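Local coordinates for protein O-succinylhomoserine sulfhydrylase (Mycobacterium tuberculosis, PDB 3NDN) that probably makes L-homocysteine from O-succinyl-L-homoserine and hydrogen sulfide with the help of pyridoxal 5'-phosphate, as a homotetramer of the trans-sulfuration enzyme family, at residues A[82-85]-A[86-89]; A[263-266]-A[267-270]. One frame throughout, in Å; residues are numbered along the deposited sequence.

Interaction 1: residues A[82-85]-A[86-89]; sequences TVSV and FEER
Glu87 turns back along its helix toward Val83 because its CG stands anti to the carbonyl carbon (chi1 -75°) and the chain then runs extended. Val83 sets CG1 anti to its own N (chi1 177°), and the two side chains cross at a slant, with Val83 CG1 3.8 Å from Glu87 OE2. The methylene CG of Glu87 rests 3.5 Å from the carbonyl O of Val83, the same oxygen that accepts from Glu87 N at 3.1 Å. A water joins the two segments by donating to Glu87 OE1 (3.1 Å) and, more weakly, to Ser84 O, which also receives Glu88 N at 3.0 Å. These i to i+4 bonds belong to helix 81-94, which is followed, after a short connection, by strand 98-102; Glu87 OE2 reaches that strand by a hydrogen bond to Ala101 N. One turn on from Val85, Arg89 N donates to Val85 O (3.0 Å). The Arg89 guanidinium forms salt bridges with Glu46 and Glu275, so two acidic partners probably balance this buried cation. Ser84 OG is engaged by Tyr73 OH, while Glu88 pairs with Arg91.

Interaction 2: residues A[263-266]-A[267-270]; sequences SAFN and AWVL
Apolar contact across the first turn is carried by Phe265 and Val269, whose side chains meet obliquely with ring atom CE2 of Phe265 3.8 Å from methyl CG2 of Val269. Phe265 CG lies opposite its backbone N (chi1 176°), directing the ring along the helix toward this methyl and, more loosely, toward the indole of Trp268, where Phe265 CE1 and Trp268 CZ3 are 4.4 Å apart. The backbone bonds mark the start of helix 264-273: Ala267 N donates to Ser263 O at 3.0 Å, Trp268 N to Ala264 O, and Val269 N to Phe265 O at 3.1 Å. Leu270 CG lies close to the same Asn266 O (3.3 Å) that accepts from Leu270 N. Ser263 is the N-cap, and its OG accepts from Phe265 N at 3.2 Å with a bent angle of 138°. Among polar side chains, Asn266 ND2 donates to Leu236 O, and Asn266 OD1 is hydrogen-bonded to Ser263 OG of the third subunit. That exchange is reciprocal, since Ser263 OG meets Asn266 OD1 of the same neighbour. Phe265 stacks with Phe265 of the third subunit, and the Trp268 side chain packs on Arg234 of the second subunit.

Interactions 1 and 2 are short pieces of helix 81-94 and of the N-terminal part of helix 264-273, which lie against each other with the contact centres about 9 Å apart. Small and aromatic apolar groups fill the junction: Val83 CG2 approaches Ala267 CB to 3.9 Å, and the Phe86 ring brings CE1 to 3.7 Å from Leu270 CB. Thr82 CG2 comes 3.7 Å from Ala264 O. Arg89 of interaction 1 also donates through NH2 to the backbone O of Leu271, the residue just after interaction 2. Residues 263-270 also touch other subunits of the tetramer, and interaction 1 packs against the same helix. Neither interaction includes Lys227, the predicted pyridoxal phosphate lysine.

Interaction 1: residues A[82-85]-A[86-89]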
ATOM      1  N   THR A  82      -2.749  14.334  -1.352  1.00 28.06           N
ATOM      2  CA  THR A  82      -3.729  13.232  -1.236  1.00 27.38           C
ATOM      3  C   THR A  82      -4.721  13.455  -0.072  1.00 26.94           C
ATOM      4  O   THR A  82      -5.945  13.244  -0.218  1.00 25.68           O
ATOM      5  CB  THR A  82      -2.995  11.863  -1.117  1.00 27.30           C
ATOM      6  OG1 THR A  82      -2.083  11.721  -2.210  1.00 26.07           O
ATOM      7  CG2 THR A  82      -3.958  10.686  -1.104  1.00 27.07           C
ATOM      8  N   VAL A  83      -4.202  13.847   1.099  1.00 26.60           N
ATOM      9  CA  VAL A  83      -5.059  14.231   2.211  1.00 26.17           C
ATOM     10  C   VAL A  83      -6.056  15.357   1.824  1.00 26.14           C
ATOM     11  O   VAL A  83      -7.219  15.319   2.230  1.00 25.56           O
ATOM     12  CB  VAL A  83      -4.224  14.578   3.495  1.00 26.23           C
ATOM     13  CG1 VAL A  83      -5.142  15.067   4.638  1.00 26.60           C
ATOM     14  CG2 VAL A  83      -3.450  13.347   3.961  1.00 26.16           C
ATOM     15  N   SER A  84      -5.607  16.346   1.040  1.00 25.87           N
ATOM     16  CA  SER A  84      -6.502  17.429   0.584  1.00 25.95           C
ATOM     17  C   SER A  84      -7.694  16.944  -0.267  1.00 25.69           C
ATOM     18  O   SER A  84      -8.783  17.527  -0.191  1.00 24.34           O
ATOM     19  CB  SER A  84      -5.715  18.500  -0.210  1.00 26.90           C
ATOM     20  OG  SER A  84      -4.839  19.217   0.641  1.00 27.94           O
ATOM     21  N   VAL A  85      -7.483  15.901  -1.085  1.00 25.16           N
ATOM     22  CA  VAL A  85      -8.550  15.345  -1.917  1.00 25.24           C
ATOM     23  C   VAL A  85      -9.621  14.676  -1.020  1.00 25.04           C
ATOM     24  O   VAL A  85     -10.815  14.884  -1.246  1.00 24.83           O
ATOM     25  CB  VAL A  85      -8.004  14.326  -2.985  1.00 25.11           C
ATOM     26  CG1 VAL A  85      -9.143  13.661  -3.768  1.00 26.50           C
ATOM     27  CG2 VAL A  85      -7.009  15.015  -3.962  1.00 25.86           C
ATOM     28  N   PHE A  86      -9.196  13.937   0.018  1.00 24.77           N
ATOM     29  CA  PHE A  86     -10.158  13.327   0.979  1.00 24.80           C
ATOM     30  C   PHE A  86     -10.987  14.423   1.704  1.00 25.73           C
ATOM     31  O   PHE A  86     -12.222  14.300   1.812  1.00 25.85           O
ATOM     32  CB  PHE A  86      -9.449  12.436   2.042  1.00 24.04           C
ATOM     33  CG  PHE A  86     -10.323  12.093   3.224  1.00 25.67           C
ATOM     34  CD1 PHE A  86     -11.381  11.203   3.086  1.00 25.63           C
ATOM     35  CD2 PHE A  86     -10.102  12.696   4.481  1.00 24.59           C
ATOM     36  CE1 PHE A  86     -12.209  10.903   4.169  1.00 26.78           C
ATOM     37  CE2 PHE A  86     -10.922  12.408   5.560  1.00 27.47           C
ATOM     38  CZ  PHE A  86     -11.984  11.518   5.413  1.00 25.48           C
ATOM     39  N   GLU A  87     -10.292  15.444   2.208  1.00 27.07           N
ATOM     40  CA  GLU A  87     -10.907  16.577   2.951  1.00 27.73           C
ATOM     41  C   GLU A  87     -11.958  17.288   2.082  1.00 28.53           C
ATOM     42  O   GLU A  87     -13.075  17.567   2.543  1.00 28.08           O
ATOM     43  CB  GLU A  87      -9.856  17.595   3.405  1.00 28.41           C
ATOM     44  CG  GLU A  87      -8.973  17.176   4.601  1.00 28.66           C
ATOM     45  CD  GLU A  87      -7.753  18.085   4.831  1.00 31.73           C
ATOM     46  OE1 GLU A  87      -7.371  18.842   3.897  1.00 29.92           O
ATOM     47  OE2 GLU A  87      -7.153  18.042   5.954  1.00 29.72           O
ATOM     48  N   GLU A  88     -11.605  17.572   0.831  1.00 28.63           N
ATOM     49  CA  GLU A  88     -12.520  18.320  -0.046  1.00 29.77           C
ATOM     50  C   GLU A  88     -13.710  17.505  -0.535  1.00 29.35           C
ATOM     51  O   GLU A  88     -14.836  18.026  -0.636  1.00 29.35           O
ATOM     52  CB  GLU A  88     -11.756  18.971  -1.203  1.00 29.85           C
ATOM     53  CG  GLU A  88     -12.634  19.763  -2.185  1.00 31.31           C
ATOM     54  CD  GLU A  88     -13.025  21.154  -1.694  1.00 33.57           C
ATOM     55  OE1 GLU A  88     -12.677  21.528  -0.536  1.00 31.03           O
ATOM     56  OE2 GLU A  88     -13.683  21.881  -2.491  1.00 33.91           O
ATOM     57  N   ARG A  89     -13.487  16.224  -0.843  1.00 28.98           N
ATOM     58  CA  ARG A  89     -14.586  15.331  -1.223  1.00 27.96           C
ATOM     59  C   ARG A  89     -15.635  15.200  -0.101  1.00 27.54           C
ATOM     60  O   ARG A  89     -16.842  15.312  -0.358  1.00 26.10           O
ATOM     61  CB  ARG A  89     -14.051  13.946  -1.683  1.00 27.83           C
ATOM     62  CG  ARG A  89     -15.122  12.978  -2.235  1.00 28.74           C
ATOM     63  CD  ARG A  89     -14.471  11.778  -2.985  1.00 28.32           C
ATOM     64  NE  ARG A  89     -13.800  12.219  -4.214  1.00 28.47           N
ATOM     65  CZ  ARG A  89     -13.170  11.418  -5.083  1.00 29.37           C
ATOM     66  NH1 ARG A  89     -12.605  11.945  -6.171  1.00 30.19           N
ATOM     67  NH2 ARG A  89     -13.085  10.104  -4.866  1.00 26.64           N
TER
HETATM   68  O   HOH W   1      -8.364  20.463   1.480  1.00 37.71           O

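Interaction 2: residues A[263-266]-A[267-270]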
ATOM      1  N   SER A 263      -2.579   9.556   7.801  1.00 27.03           N
ATOM      2  CA  SER A 263      -1.579   9.039   6.878  1.00 26.52           C
ATOM      3  C   SER A 263      -2.092   9.198   5.426  1.00 26.23           C
ATOM      4  O   SER A 263      -3.264   8.990   5.164  1.00 26.21           O
ATOM      5  CB  SER A 263      -1.294   7.575   7.193  1.00 26.25           C
ATOM      6  OG  SER A 263      -0.674   6.937   6.094  1.00 28.20           O
ATOM      7  N   ALA A 264      -1.221   9.591   4.501  1.00 25.68           N
ATOM      8  CA  ALA A 264      -1.609   9.669   3.077  1.00 25.73           C
ATOM      9  C   ALA A 264      -2.099   8.337   2.483  1.00 25.89           C
ATOM     10  O   ALA A 264      -2.921   8.341   1.541  1.00 25.64           O
ATOM     11  CB  ALA A 264      -0.438  10.269   2.221  1.00 25.53           C
ATOM     12  N   PHE A 265      -1.599   7.201   2.995  1.00 26.47           N
ATOM     13  CA  PHE A 265      -2.086   5.885   2.541  1.00 26.89           C
ATOM     14  C   PHE A 265      -3.565   5.717   2.978  1.00 26.90           C
ATOM     15  O   PHE A 265      -4.430   5.376   2.168  1.00 26.27           O
ATOM     16  CB  PHE A 265      -1.231   4.712   3.086  1.00 27.06           C
ATOM     17  CG  PHE A 265      -1.769   3.348   2.720  1.00 26.16           C
ATOM     18  CD1 PHE A 265      -1.414   2.749   1.510  1.00 28.85           C
ATOM     19  CD2 PHE A 265      -2.674   2.678   3.563  1.00 28.28           C
ATOM     20  CE1 PHE A 265      -1.923   1.495   1.152  1.00 29.36           C
ATOM     21  CE2 PHE A 265      -3.182   1.445   3.226  1.00 26.79           C
ATOM     22  CZ  PHE A 265      -2.821   0.840   2.007  1.00 27.32           C
ATOM     23  N   ASN A 266      -3.845   5.995   4.248  1.00 26.63           N
ATOM     24  CA  ASN A 266      -5.219   5.907   4.779  1.00 26.04           C
ATOM     25  C   ASN A 266      -6.159   6.866   4.014  1.00 25.77           C
ATOM     26  O   ASN A 266      -7.304   6.526   3.734  1.00 24.52           O
ATOM     27  CB  ASN A 266      -5.262   6.214   6.294  1.00 26.13           C
ATOM     28  CG  ASN A 266      -4.607   5.121   7.143  1.00 27.82           C
ATOM     29  OD1 ASN A 266      -3.632   4.473   6.725  1.00 28.07           O
ATOM     30  ND2 ASN A 266      -5.137   4.918   8.346  1.00 27.16           N
ATOM     31  N   ALA A 267      -5.651   8.049   3.669  1.00 25.36           N
ATOM     32  CA  ALA A 267      -6.430   9.068   2.944  1.00 25.39           C
ATOM     33  C   ALA A 267      -6.879   8.533   1.573  1.00 25.46           C
ATOM     34  O   ALA A 267      -8.009   8.779   1.144  1.00 25.99           O
ATOM     35  CB  ALA A 267      -5.599  10.367   2.770  1.00 25.54           C
ATOM     36  N   TRP A 268      -5.993   7.805   0.898  1.00 25.34           N
ATOM     37  CA  TRP A 268      -6.317   7.156  -0.390  1.00 25.66           C
ATOM     38  C   TRP A 268      -7.422   6.095  -0.192  1.00 25.99           C
ATOM     39  O   TRP A 268      -8.426   6.087  -0.933  1.00 26.26           O
ATOM     40  CB  TRP A 268      -5.050   6.545  -1.006  1.00 26.36           C
ATOM     41  CG  TRP A 268      -5.263   5.711  -2.250  1.00 25.93           C
ATOM     42  CD1 TRP A 268      -5.449   6.166  -3.530  1.00 27.63           C
ATOM     43  CD2 TRP A 268      -5.279   4.283  -2.326  1.00 27.39           C
ATOM     44  NE1 TRP A 268      -5.575   5.105  -4.398  1.00 28.49           N
ATOM     45  CE2 TRP A 268      -5.490   3.937  -3.685  1.00 28.85           C
ATOM     46  CE3 TRP A 268      -5.151   3.256  -1.372  1.00 28.16           C
ATOM     47  CZ2 TRP A 268      -5.557   2.603  -4.122  1.00 29.40           C
ATOM     48  CZ3 TRP A 268      -5.213   1.928  -1.804  1.00 29.19           C
ATOM     49  CH2 TRP A 268      -5.421   1.615  -3.172  1.00 28.36           C
ATOM     50  N   VAL A 269      -7.260   5.238   0.813  1.00 24.72           N
ATOM     51  CA  VAL A 269      -8.297   4.235   1.137  1.00 24.58           C
ATOM     52  C   VAL A 269      -9.699   4.872   1.348  1.00 24.27           C
ATOM     53  O   VAL A 269     -10.705   4.418   0.761  1.00 24.56           O
ATOM     54  CB  VAL A 269      -7.912   3.339   2.355  1.00 24.13           C
ATOM     55  CG1 VAL A 269      -9.088   2.395   2.723  1.00 24.91           C
ATOM     56  CG2 VAL A 269      -6.651   2.525   2.053  1.00 26.92           C
ATOM     57  N   LEU A 270      -9.741   5.939   2.150  1.00 23.83           N
ATOM     58  CA  LEU A 270     -10.979   6.602   2.518  1.00 23.47           C
ATOM     59  C   LEU A 270     -11.640   7.406   1.390  1.00 23.32           C
ATOM     60  O   LEU A 270     -12.844   7.373   1.268  1.00 22.16           O
ATOM     61  CB  LEU A 270     -10.778   7.471   3.776  1.00 23.22           C
ATOM     62  CG  LEU A 270     -10.326   6.706   5.032  1.00 24.47           C
ATOM     63  CD1 LEU A 270     -10.089   7.650   6.218  1.00 27.05           C
ATOM     64  CD2 LEU A 270     -11.325   5.609   5.423  1.00 24.79           C
TER